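Local coordinates for protein putative oxidoreductase (Salmonella enterica subsp. enterica serovar Typhimurium, PDB 3NX4) that binds NADP and probably works as an NADPH-dependent acryloyl-CoA reductase of the medium-chain dehydrogenase/reductase family, at residues V34-L39 and L116-A121; Y41-A46 and P61-A66; H184-S189 and Q314-T319. One frame throughout, in Å; residues are numbered along the deposited sequence.

Overall arrangement
Three contacts trace how a medium-chain dehydrogenase/reductase builds its GroES-like catalytic domain and ties it to the Rossmann-type cofactor domain. Strand 30-39 serves contact 1, and helix 41-48 of contact 2 follows it directly in sequence; strands 64-72 and 318-322, reached by contacts 2 and 3, both pair antiparallel with strand 30-39. Segments 41-46 and 61-66 both fall between 34-39 and 116-121, while contact 3 comes later, joining helix 184-190 of the Rossmann-type domain to the loop before strand 318-322. The centres of contacts 1 and 2 are about 13 Å apart, and contact 3 lies about 20 Å from each. Contact 2 touches NADP itself; contact 3 lies close to its binding residues.

Contact 1 of 3, residues V34-L39 and L116-A121; sequences VHWSSL and LSSRNA
One face of the Trp-36 indole carries the aliphatic chain of Arg-119, while the hydroxyl of Ser-118 sits at the edge near the ring plane, with OG 3.5 Å from CD1. The arginine methylenes cross the ring in order: Arg-119 CB lies 3.6 Å from Trp-36 CE2, CG stands over the six-membered ring, and CD passes CZ2 and CH2. The central contact is a CH-pi interaction, CG of Arg-119 lying 3.6 Å from the centroid of that ring and only 10° off its normal. Because CG is anti to the backbone N (chi1 -176°) and the chain stays extended to NE, the methylenes keep to the indole surface. The guanidinium is turned 85° to the ring and meets CH2 with its edge, so this is not a cation-pi stack; its charge is taken up by a salt bridge from NH2 to Glu-297. In strand 30-39, His-35 and Trp-36 together face Ala-66 of strand 64-72, a classic beta bulge in the catalytic-domain sheet. Helix 118-140 begins beside this strand, with Ser-117 as its N-cap: OG accepts from Asn-120 N at 2.9 Å. The first turn thus brings Ser-118 and Arg-119 against the sheet. A water links the two segments at a second place, lying in the plane of the His-35 ring at 2.6 Å from ND1 and 2.9 Å from Ser-118 OG.

Contact 2 of 3, residues Y41-A46 and P61-A66; sequences YKDALA and PGIDFA. With NAP (NADP nicotinamide-adenine-dinucleotide phosphate), chain C.
Asp-43 reaches from its helix to the backbone of Ile-63, where OD1 accepts the Ile-63 N-H at 3.0 Å. The bond is bent, 140° at the hydrogen, and arrives on the syn side of the carboxylate, 17° out of its plane. OD1 also lies 3.3 Å from Gly-62 CA and 3.4 Å from Ile-63 CG2. Two waters extend the grip: one donates to OD1 and accepts from Gly-62 N, the other donates to OD2 and accepts from Asp-64 N. Directly at Ile-63 and through water at Gly-62 and Asp-64, one buried carboxylate serves three successive amides of the turn. OD2 is held in addition by the backbone N of Asn-40, just ahead of the helix. One residue earlier, Lys-42 CB packs on Ile-63 CD1 at 4.3 Å, and the amine of Lys-42 goes on to a salt bridge with Glu-92. The same helix presents its first residue to the cofactor: Tyr-41 N donates to the diphosphate oxygen O1N of NADP, on the nicotinamide side, at 3.3 Å, and the ring, with CG anti to the backbone N (chi1 -170°), carries CD1 to 3.3 Å from the nicotinamide-ribose oxygen O2D. Within the GroES-like catalytic domain, helix 41-48 lies between NADP and the turn leading into strand 64-72, with helix 303-311 against Ala-44 and Leu-45, and helix 118-140 meeting Ile-63 through Thr-126.

Contact 3 of 3, residues H184-S189 and Q314-T319; sequences HGYLKS and QVQGRT
Tyr-186 leaves helix 184-190 with its ring directed at the stretch before strand 318-322, and the amide of Gln-316 lies against one face of it. Contact starts at CB, which is 3.3 Å from Gln-316 NE2. At CG the same nitrogen stands equally near, and CD of the glutamine, 3.8 Å away, lies over the ring face. Tyr-186 CD1 is 3.6 Å from Gln-316 NE2, and Tyr-186 CD2 is a little farther. Ring and amide planes differ by 30°, so they are stacked but not parallel, and the two side chains run past each other in opposite senses. Gln-316 is extended beyond CG, which carries its amide back along the CB end of the ring, while the chain goes on to Gly-317 at the hydroxyl end. There the neighbour changes: CE2 and CZ come close to the backbone of Gly-317, and Tyr-186 OH lies directly on the alpha carbon, 3.1 Å from Gly-317 CA, where phi is positive at 80°. The tip of the tyrosine finishes in a hydrogen bond to Ser-161 OG, on helix 158-169 of the Rossmann-type domain. The Gly-317 backbone bonds to that of Ser-156, and the Val-315 carbonyl accepts from Arg-180; Ser-156 and Arg-180 both bind NADP. The arrangement is that of the junction between the two domains of a medium-chain dehydrogenase/reductase, where the loop leading into strand 318-322 of the catalytic domain leans on helix 184-190 of the cofactor domain, beside the NADP site.

Contact 1 of 3, residues V34-L39 and L116-A121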
loop_
_atom_site.group_PDB
_atom_site.type_symbol
_atom_site.label_atom_id
_atom_site.label_comp_id
_atom_site.label_asym_id
_atom_site.label_seq_id
_atom_site.Cartn_x
_atom_site.Cartn_y
_atom_site.Cartn_z
ATOM N N VAL A 34 -28.923 -25.525 0.139
ATOM C CA VAL A 34 -27.668 -25.342 0.859
ATOM C C VAL A 34 -27.315 -26.555 1.700
ATOM O O VAL A 34 -28.153 -27.075 2.436
ATOM C CB VAL A 34 -27.733 -24.096 1.762
ATOM C CG1 VAL A 34 -26.466 -23.973 2.604
ATOM C CG2 VAL A 34 -27.954 -22.837 0.903
ATOM N N HIS A 35 -26.069 -27.005 1.598
ATOM C CA HIS A 35 -25.633 -28.164 2.369
ATOM C C HIS A 35 -24.621 -27.788 3.436
ATOM O O HIS A 35 -24.537 -28.442 4.472
ATOM C CB HIS A 35 -25.077 -29.244 1.443
ATOM C CG HIS A 35 -26.096 -29.780 0.486
ATOM N ND1 HIS A 35 -25.806 -30.065 -0.830
ATOM C CD2 HIS A 35 -27.410 -30.061 0.651
ATOM C CE1 HIS A 35 -26.896 -30.507 -1.434
ATOM N NE2 HIS A 35 -27.884 -30.512 -0.557
ATOM N N TRP A 36 -23.864 -26.723 3.177
ATOM C CA TRP A 36 -22.867 -26.233 4.122
ATOM C C TRP A 36 -22.830 -24.716 4.124
ATOM O O TRP A 36 -23.079 -24.077 3.099
ATOM C CB TRP A 36 -21.478 -26.754 3.750
ATOM C CG TRP A 36 -21.401 -28.237 3.711
ATOM C CD1 TRP A 36 -21.538 -29.041 2.610
ATOM C CD2 TRP A 36 -21.178 -29.109 4.819
ATOM N NE1 TRP A 36 -21.408 -30.360 2.971
ATOM C CE2 TRP A 36 -21.194 -30.428 4.323
ATOM C CE3 TRP A 36 -20.964 -28.903 6.190
ATOM C CZ2 TRP A 36 -21.004 -31.537 5.149
ATOM C CZ3 TRP A 36 -20.782 -30.004 7.004
ATOM C CH2 TRP A 36 -20.798 -31.303 6.481
ATOM N N SER A 37 -22.534 -24.146 5.284
ATOM C CA SER A 37 -22.192 -22.734 5.379
ATOM C C SER A 37 -21.008 -22.610 6.345
ATOM O O SER A 37 -20.379 -23.611 6.686
ATOM C CB SER A 37 -23.387 -21.897 5.844
ATOM O OG SER A 37 -23.089 -20.505 5.796
ATOM N N SER A 38 -20.698 -21.390 6.773
ATOM C CA SER A 38 -19.649 -21.193 7.764
ATOM C C SER A 38 -19.903 -19.931 8.570
ATOM O O SER A 38 -20.816 -19.169 8.269
ATOM C CB SER A 38 -18.263 -21.143 7.097
ATOM O OG SER A 38 -17.929 -19.840 6.650
ATOM N N LEU A 39 -19.120 -19.731 9.622
ATOM C CA LEU A 39 -19.192 -18.493 10.376
ATOM C C LEU A 39 -17.876 -17.752 10.242
ATOM O O LEU A 39 -16.830 -18.256 10.653
ATOM C CB LEU A 39 -19.454 -18.762 11.854
ATOM C CG LEU A 39 -20.788 -19.418 12.191
ATOM C CD1 LEU A 39 -20.931 -19.578 13.714
ATOM C CD2 LEU A 39 -21.929 -18.598 11.615
ATOM N N LEU A 116 -12.468 -30.033 -5.310
ATOM C CA LEU A 116 -12.886 -29.454 -4.035
ATOM C C LEU A 116 -14.267 -29.955 -3.628
ATOM O O LEU A 116 -15.228 -29.789 -4.379
ATOM C CB LEU A 116 -12.895 -27.925 -4.127
ATOM C CG LEU A 116 -13.074 -27.147 -2.824
ATOM C CD1 LEU A 116 -11.908 -27.427 -1.872
ATOM C CD2 LEU A 116 -13.193 -25.644 -3.097
ATOM N N SER A 117 -14.368 -30.554 -2.441
ATOM C CA SER A 117 -15.659 -31.012 -1.942
ATOM C C SER A 117 -16.480 -29.819 -1.476
ATOM O O SER A 117 -15.940 -28.793 -1.104
ATOM C CB SER A 117 -15.491 -32.017 -0.798
ATOM O OG SER A 117 -15.169 -31.356 0.420
ATOM N N SER A 118 -17.794 -29.963 -1.504
ATOM C CA SER A 118 -18.693 -28.925 -1.019
ATOM C C SER A 118 -18.376 -28.585 0.449
ATOM O O SER A 118 -18.355 -27.414 0.840
ATOM C CB SER A 118 -20.148 -29.403 -1.182
ATOM O OG SER A 118 -21.078 -28.408 -0.802
ATOM N N ARG A 119 -18.106 -29.613 1.257
ATOM C CA ARG A 119 -17.782 -29.410 2.668
ATOM C C ARG A 119 -16.477 -28.622 2.836
ATOM O O ARG A 119 -16.391 -27.684 3.636
ATOM C CB ARG A 119 -17.711 -30.757 3.418
ATOM C CG ARG A 119 -17.465 -30.622 4.929
ATOM C CD ARG A 119 -17.408 -31.993 5.614
ATOM N NE ARG A 119 -17.348 -31.871 7.070
ATOM C CZ ARG A 119 -16.221 -31.822 7.783
ATOM N NH1 ARG A 119 -15.042 -31.900 7.182
ATOM N NH2 ARG A 119 -16.272 -31.714 9.107
ATOM N N ASN A 120 -15.463 -28.993 2.068
ATOM C CA ASN A 120 -14.184 -28.292 2.145
ATOM C C ASN A 120 -14.235 -26.857 1.637
ATOM O O ASN A 120 -13.483 -26.002 2.111
ATOM C CB ASN A 120 -13.081 -29.084 1.453
ATOM C CG ASN A 120 -12.638 -30.285 2.279
ATOM O OD1 ASN A 120 -12.933 -30.362 3.469
ATOM N ND2 ASN A 120 -11.933 -31.220 1.655
ATOM N N ALA A 121 -15.131 -26.598 0.686
ATOM C CA ALA A 121 -15.307 -25.262 0.136
ATOM C C ALA A 121 -15.711 -24.294 1.240
ATOM O O ALA A 121 -15.351 -23.117 1.213
ATOM C CB ALA A 121 -16.369 -25.273 -0.983
HETATM O O HOH W 1 -23.352 -30.003 -1.772
#

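Contact 2 of 3, residues Y41-A46 and P61-A66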
loop_
_atom_site.group_PDB
_atom_site.type_symbol
_atom_site.label_atom_id
_atom_site.label_comp_id
_atom_site.label_asym_id
_atom_site.label_seq_id
_atom_site.Cartn_x
_atom_site.Cartn_y
_atom_site.Cartn_z
ATOM N N TYR A 41 -15.858 -13.830 10.873
ATOM C CA TYR A 41 -15.902 -12.713 11.802
ATOM C C TYR A 41 -17.072 -11.795 11.454
ATOM O O TYR A 41 -17.807 -11.346 12.335
ATOM C CB TYR A 41 -14.575 -11.940 11.778
ATOM C CG TYR A 41 -14.449 -10.910 12.874
ATOM C CD1 TYR A 41 -14.676 -9.561 12.618
ATOM C CD2 TYR A 41 -14.121 -11.287 14.173
ATOM C CE1 TYR A 41 -14.567 -8.616 13.620
ATOM C CE2 TYR A 41 -14.009 -10.346 15.184
ATOM C CZ TYR A 41 -14.237 -9.014 14.903
ATOM O OH TYR A 41 -14.131 -8.078 15.907
ATOM N N LYS A 42 -17.259 -11.525 10.165
ATOM C CA LYS A 42 -18.338 -10.632 9.762
ATOM C C LYS A 42 -19.712 -11.220 10.107
ATOM O O LYS A 42 -20.606 -10.494 10.535
ATOM C CB LYS A 42 -18.247 -10.268 8.272
ATOM C CG LYS A 42 -19.012 -8.990 7.935
ATOM C CD LYS A 42 -19.314 -8.846 6.452
ATOM C CE LYS A 42 -18.059 -8.711 5.632
ATOM N NZ LYS A 42 -18.378 -8.362 4.214
ATOM N N ASP A 43 -19.873 -12.530 9.926
ATOM C CA ASP A 43 -21.113 -13.207 10.308
ATOM C C ASP A 43 -21.339 -13.090 11.821
ATOM O O ASP A 43 -22.470 -12.926 12.277
ATOM C CB ASP A 43 -21.078 -14.693 9.933
ATOM C CG ASP A 43 -20.962 -14.932 8.447
ATOM O OD1 ASP A 43 -21.725 -14.308 7.675
ATOM O OD2 ASP A 43 -20.109 -15.761 8.051
ATOM N N ALA A 44 -20.262 -13.203 12.597
ATOM C CA ALA A 44 -20.367 -13.118 14.053
ATOM C C ALA A 44 -20.794 -11.713 14.488
ATOM O O ALA A 44 -21.616 -11.560 15.388
ATOM C CB ALA A 44 -19.047 -13.534 14.728
ATOM N N LEU A 45 -20.239 -10.692 13.842
ATOM C CA LEU A 45 -20.675 -9.313 14.068
ATOM C C LEU A 45 -22.165 -9.141 13.763
ATOM O O LEU A 45 -22.906 -8.553 14.551
ATOM C CB LEU A 45 -19.871 -8.346 13.203
ATOM C CG LEU A 45 -18.428 -8.081 13.620
ATOM C CD1 LEU A 45 -17.714 -7.260 12.561
ATOM C CD2 LEU A 45 -18.399 -7.385 14.975
ATOM N N ALA A 46 -22.594 -9.641 12.607
ATOM C CA ALA A 46 -24.001 -9.575 12.228
ATOM C C ALA A 46 -24.883 -10.236 13.285
ATOM O O ALA A 46 -25.851 -9.645 13.770
ATOM C CB ALA A 46 -24.218 -10.239 10.871
ATOM N N PRO A 61 -28.557 -14.222 7.846
ATOM C CA PRO A 61 -27.131 -13.921 7.722
ATOM C C PRO A 61 -26.392 -15.075 7.057
ATOM O O PRO A 61 -27.010 -16.080 6.685
ATOM C CB PRO A 61 -26.693 -13.780 9.176
ATOM C CG PRO A 61 -27.554 -14.775 9.895
ATOM C CD PRO A 61 -28.903 -14.717 9.192
ATOM N N GLY A 62 -25.079 -14.924 6.912
ATOM C CA GLY A 62 -24.250 -15.948 6.309
ATOM C C GLY A 62 -23.745 -15.490 4.952
ATOM O O GLY A 62 -24.487 -15.501 3.966
ATOM N N ILE A 63 -22.476 -15.094 4.901
ATOM C CA ILE A 63 -21.902 -14.551 3.680
ATOM C C ILE A 63 -21.390 -15.657 2.759
ATOM O O ILE A 63 -20.976 -15.390 1.633
ATOM C CB ILE A 63 -20.768 -13.534 3.987
ATOM C CG1 ILE A 63 -19.589 -14.222 4.682
ATOM C CG2 ILE A 63 -21.298 -12.392 4.852
ATOM C CD1 ILE A 63 -18.485 -13.248 5.121
ATOM N N ASP A 64 -21.420 -16.896 3.243
ATOM C CA ASP A 64 -20.961 -18.036 2.456
ATOM C C ASP A 64 -22.038 -19.111 2.381
ATOM O O ASP A 64 -22.862 -19.237 3.284
ATOM C CB ASP A 64 -19.737 -18.700 3.114
ATOM C CG ASP A 64 -18.606 -17.740 3.393
ATOM O OD1 ASP A 64 -18.490 -16.711 2.694
ATOM O OD2 ASP A 64 -17.804 -18.046 4.307
ATOM N N PHE A 65 -22.007 -19.906 1.319
ATOM C CA PHE A 65 -22.729 -21.175 1.309
ATOM C C PHE A 65 -22.212 -22.078 0.197
ATOM O O PHE A 65 -21.569 -21.616 -0.745
ATOM C CB PHE A 65 -24.258 -20.989 1.237
ATOM C CG PHE A 65 -24.762 -20.438 -0.090
ATOM C CD1 PHE A 65 -24.719 -21.206 -1.241
ATOM C CD2 PHE A 65 -25.290 -19.155 -0.169
ATOM C CE1 PHE A 65 -25.199 -20.699 -2.463
ATOM C CE2 PHE A 65 -25.770 -18.648 -1.373
ATOM C CZ PHE A 65 -25.718 -19.421 -2.523
ATOM N N ALA A 66 -22.469 -23.372 0.333
ATOM C CA ALA A 66 -22.218 -24.318 -0.740
ATOM C C ALA A 66 -23.400 -25.280 -0.809
ATOM O O ALA A 66 -23.900 -25.733 0.220
ATOM C CB ALA A 66 -20.936 -25.073 -0.495
HETATM P PA NAP C . -11.157 -14.509 13.474
HETATM O O1A NAP C . -11.246 -15.947 13.168
HETATM O O2A NAP C . -11.938 -14.004 14.615
HETATM O O5B NAP C . -9.626 -14.068 13.598
HETATM C C5B NAP C . -9.322 -12.833 14.183
HETATM C C4B NAP C . -8.081 -13.085 15.027
HETATM O O4B NAP C . -7.584 -11.853 15.475
HETATM C C3B NAP C . -8.382 -13.916 16.277
HETATM O O3B NAP C . -8.173 -15.292 16.024
HETATM C C2B NAP C . -7.369 -13.396 17.279
HETATM O O2B NAP C . -6.186 -14.136 17.097
HETATM C C1B NAP C . -7.099 -11.978 16.805
HETATM N N9A NAP C . -7.804 -10.981 17.623
HETATM C C8A NAP C . -9.116 -11.007 18.027
HETATM N N7A NAP C . -9.357 -9.878 18.738
HETATM C C5A NAP C . -8.231 -9.136 18.776
HETATM C C6A NAP C . -7.925 -7.914 19.361
HETATM N N6A NAP C . -8.835 -7.236 20.048
HETATM N N1A NAP C . -6.659 -7.403 19.220
HETATM C C2A NAP C . -5.701 -8.098 18.513
HETATM N N3A NAP C . -6.004 -9.315 17.939
HETATM C C4A NAP C . -7.249 -9.821 18.074
HETATM O O3 NAP C . -11.636 -13.659 12.185
HETATM P PN NAP C . -11.500 -14.004 10.626
HETATM O O1N NAP C . -12.770 -14.564 10.109
HETATM O O2N NAP C . -10.248 -14.780 10.470
HETATM O O5D NAP C . -11.302 -12.506 10.069
HETATM C C5D NAP C . -10.162 -11.784 10.468
HETATM C C4D NAP C . -10.354 -10.310 10.147
HETATM O O4D NAP C . -10.416 -10.169 8.748
HETATM C C3D NAP C . -11.670 -9.781 10.691
HETATM O O3D NAP C . -11.490 -8.447 11.113
HETATM C C2D NAP C . -12.601 -9.815 9.500
HETATM O O2D NAP C . -13.578 -8.806 9.579
HETATM C C1D NAP C . -11.622 -9.535 8.378
HETATM N N1N NAP C . -12.045 -10.043 7.067
HETATM C C2N NAP C . -12.230 -9.139 6.062
HETATM C C3N NAP C . -12.608 -9.547 4.786
HETATM C C7N NAP C . -12.286 -8.616 3.649
HETATM O O7N NAP C . -13.125 -8.562 2.525
HETATM N N7N NAP C . -11.200 -7.858 3.744
HETATM C C4N NAP C . -12.797 -10.907 4.542
HETATM C C5N NAP C . -12.600 -11.828 5.580
HETATM C C6N NAP C . -12.211 -11.380 6.841
HETATM P P2B NAP C . -5.230 -14.494 18.357
HETATM O O1X NAP C . -4.277 -15.562 17.893
HETATM O O2X NAP C . -4.459 -13.264 18.772
HETATM O O3X NAP C . -6.104 -14.989 19.478
HETATM O O HOH W 2 -21.423 -17.463 6.252
HETATM O O HOH W 3 -23.798 -12.503 7.982
#

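Contact 3 of 3, residues H184-S189 and Q314-T319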
loop_
_atom_site.group_PDB
_atom_site.type_symbol
_atom_site.label_atom_id
_atom_site.label_comp_id
_atom_site.label_asym_id
_atom_site.label_seq_id
_atom_site.Cartn_x
_atom_site.Cartn_y
_atom_site.Cartn_z
ATOM N N HIS A 184 -0.672 -21.870 20.623
ATOM C CA HIS A 184 0.672 -22.066 20.065
ATOM C C HIS A 184 0.905 -23.431 19.417
ATOM O O HIS A 184 1.518 -23.512 18.350
ATOM C CB HIS A 184 1.764 -21.738 21.092
ATOM C CG HIS A 184 1.867 -20.275 21.395
ATOM N ND1 HIS A 184 3.002 -19.696 21.926
ATOM C CD2 HIS A 184 0.974 -19.270 21.230
ATOM C CE1 HIS A 184 2.802 -18.400 22.078
ATOM N NE2 HIS A 184 1.578 -18.116 21.668
ATOM N N GLY A 185 0.433 -24.498 20.059
ATOM C CA GLY A 185 0.584 -25.828 19.496
ATOM C C GLY A 185 -0.174 -25.960 18.181
ATOM O O GLY A 185 0.297 -26.573 17.222
ATOM N N TYR A 186 -1.364 -25.379 18.139
ATOM C CA TYR A 186 -2.188 -25.419 16.949
ATOM C C TYR A 186 -1.468 -24.683 15.808
ATOM O O TYR A 186 -1.415 -25.173 14.681
ATOM C CB TYR A 186 -3.554 -24.800 17.260
ATOM C CG TYR A 186 -4.391 -24.441 16.051
ATOM C CD1 TYR A 186 -5.066 -25.423 15.326
ATOM C CD2 TYR A 186 -4.539 -23.118 15.654
ATOM C CE1 TYR A 186 -5.848 -25.090 14.222
ATOM C CE2 TYR A 186 -5.311 -22.777 14.543
ATOM C CZ TYR A 186 -5.962 -23.764 13.840
ATOM O OH TYR A 186 -6.735 -23.418 12.753
ATOM N N LEU A 187 -0.885 -23.524 16.107
ATOM C CA LEU A 187 -0.188 -22.737 15.078
ATOM C C LEU A 187 1.042 -23.472 14.555
ATOM O O LEU A 187 1.314 -23.470 13.348
ATOM C CB LEU A 187 0.210 -21.353 15.614
ATOM C CG LEU A 187 -0.949 -20.400 15.907
ATOM C CD1 LEU A 187 -0.461 -19.166 16.649
ATOM C CD2 LEU A 187 -1.687 -20.017 14.617
ATOM N N LYS A 188 1.784 -24.110 15.460
ATOM C CA LYS A 188 2.916 -24.933 15.053
ATOM C C LYS A 188 2.467 -26.052 14.112
ATOM O O LYS A 188 3.136 -26.344 13.116
ATOM C CB LYS A 188 3.653 -25.510 16.273
ATOM C CG LYS A 188 4.435 -24.451 17.066
ATOM C CD LYS A 188 5.043 -25.042 18.349
ATOM C CE LYS A 188 5.595 -23.965 19.297
ATOM N NZ LYS A 188 6.794 -23.252 18.761
ATOM N N SER A 189 1.322 -26.662 14.408
ATOM C CA SER A 189 0.852 -27.778 13.589
ATOM C C SER A 189 0.415 -27.317 12.187
ATOM O O SER A 189 0.478 -28.086 11.227
ATOM C CB SER A 189 -0.279 -28.546 14.282
ATOM O OG SER A 189 -1.499 -27.828 14.212
ATOM N N GLN A 314 -12.680 -16.718 21.573
ATOM C CA GLN A 314 -12.613 -17.994 22.274
ATOM C C GLN A 314 -12.650 -19.206 21.339
ATOM O O GLN A 314 -12.901 -20.326 21.780
ATOM C CB GLN A 314 -13.740 -18.101 23.308
ATOM C CG GLN A 314 -13.712 -17.006 24.365
ATOM C CD GLN A 314 -14.858 -17.118 25.351
ATOM O OE1 GLN A 314 -15.673 -18.037 25.269
ATOM N NE2 GLN A 314 -14.927 -16.181 26.293
ATOM N N VAL A 315 -12.400 -18.989 20.053
ATOM C CA VAL A 315 -12.306 -20.105 19.122
ATOM C C VAL A 315 -11.009 -20.028 18.339
ATOM O O VAL A 315 -10.390 -18.971 18.263
ATOM C CB VAL A 315 -13.495 -20.131 18.134
ATOM C CG1 VAL A 315 -14.794 -20.400 18.880
ATOM C CG2 VAL A 315 -13.572 -18.833 17.370
ATOM N N GLN A 316 -10.584 -21.149 17.770
ATOM C CA GLN A 316 -9.470 -21.118 16.831
ATOM C C GLN A 316 -9.840 -21.849 15.538
ATOM O O GLN A 316 -10.682 -22.740 15.541
ATOM C CB GLN A 316 -8.200 -21.692 17.465
ATOM C CG GLN A 316 -8.313 -23.114 17.972
ATOM C CD GLN A 316 -7.046 -23.556 18.677
ATOM O OE1 GLN A 316 -6.415 -22.771 19.377
ATOM N NE2 GLN A 316 -6.653 -24.807 18.471
ATOM N N GLY A 317 -9.232 -21.455 14.426
ATOM C CA GLY A 317 -9.526 -22.109 13.165
ATOM C C GLY A 317 -10.819 -21.637 12.525
ATOM O O GLY A 317 -11.207 -20.479 12.658
ATOM N N ARG A 318 -11.492 -22.547 11.828
ATOM C CA ARG A 318 -12.665 -22.201 11.033
ATOM C C ARG A 318 -13.933 -22.879 11.561
ATOM O O ARG A 318 -13.909 -24.050 11.939
ATOM C CB ARG A 318 -12.419 -22.609 9.584
ATOM C CG ARG A 318 -11.345 -21.758 8.884
ATOM C CD ARG A 318 -11.924 -20.438 8.397
ATOM N NE ARG A 318 -13.050 -20.682 7.487
ATOM C CZ ARG A 318 -14.244 -20.114 7.603
ATOM N NH1 ARG A 318 -14.471 -19.234 8.566
ATOM N NH2 ARG A 318 -15.209 -20.415 6.744
ATOM N N THR A 319 -15.034 -22.139 11.596
ATOM C CA THR A 319 -16.301 -22.700 12.054
ATOM C C THR A 319 -17.157 -23.087 10.858
ATOM O O THR A 319 -17.583 -22.228 10.084
ATOM C CB THR A 319 -17.081 -21.711 12.942
ATOM O OG1 THR A 319 -16.301 -21.387 14.097
ATOM C CG2 THR A 319 -18.405 -22.324 13.397
#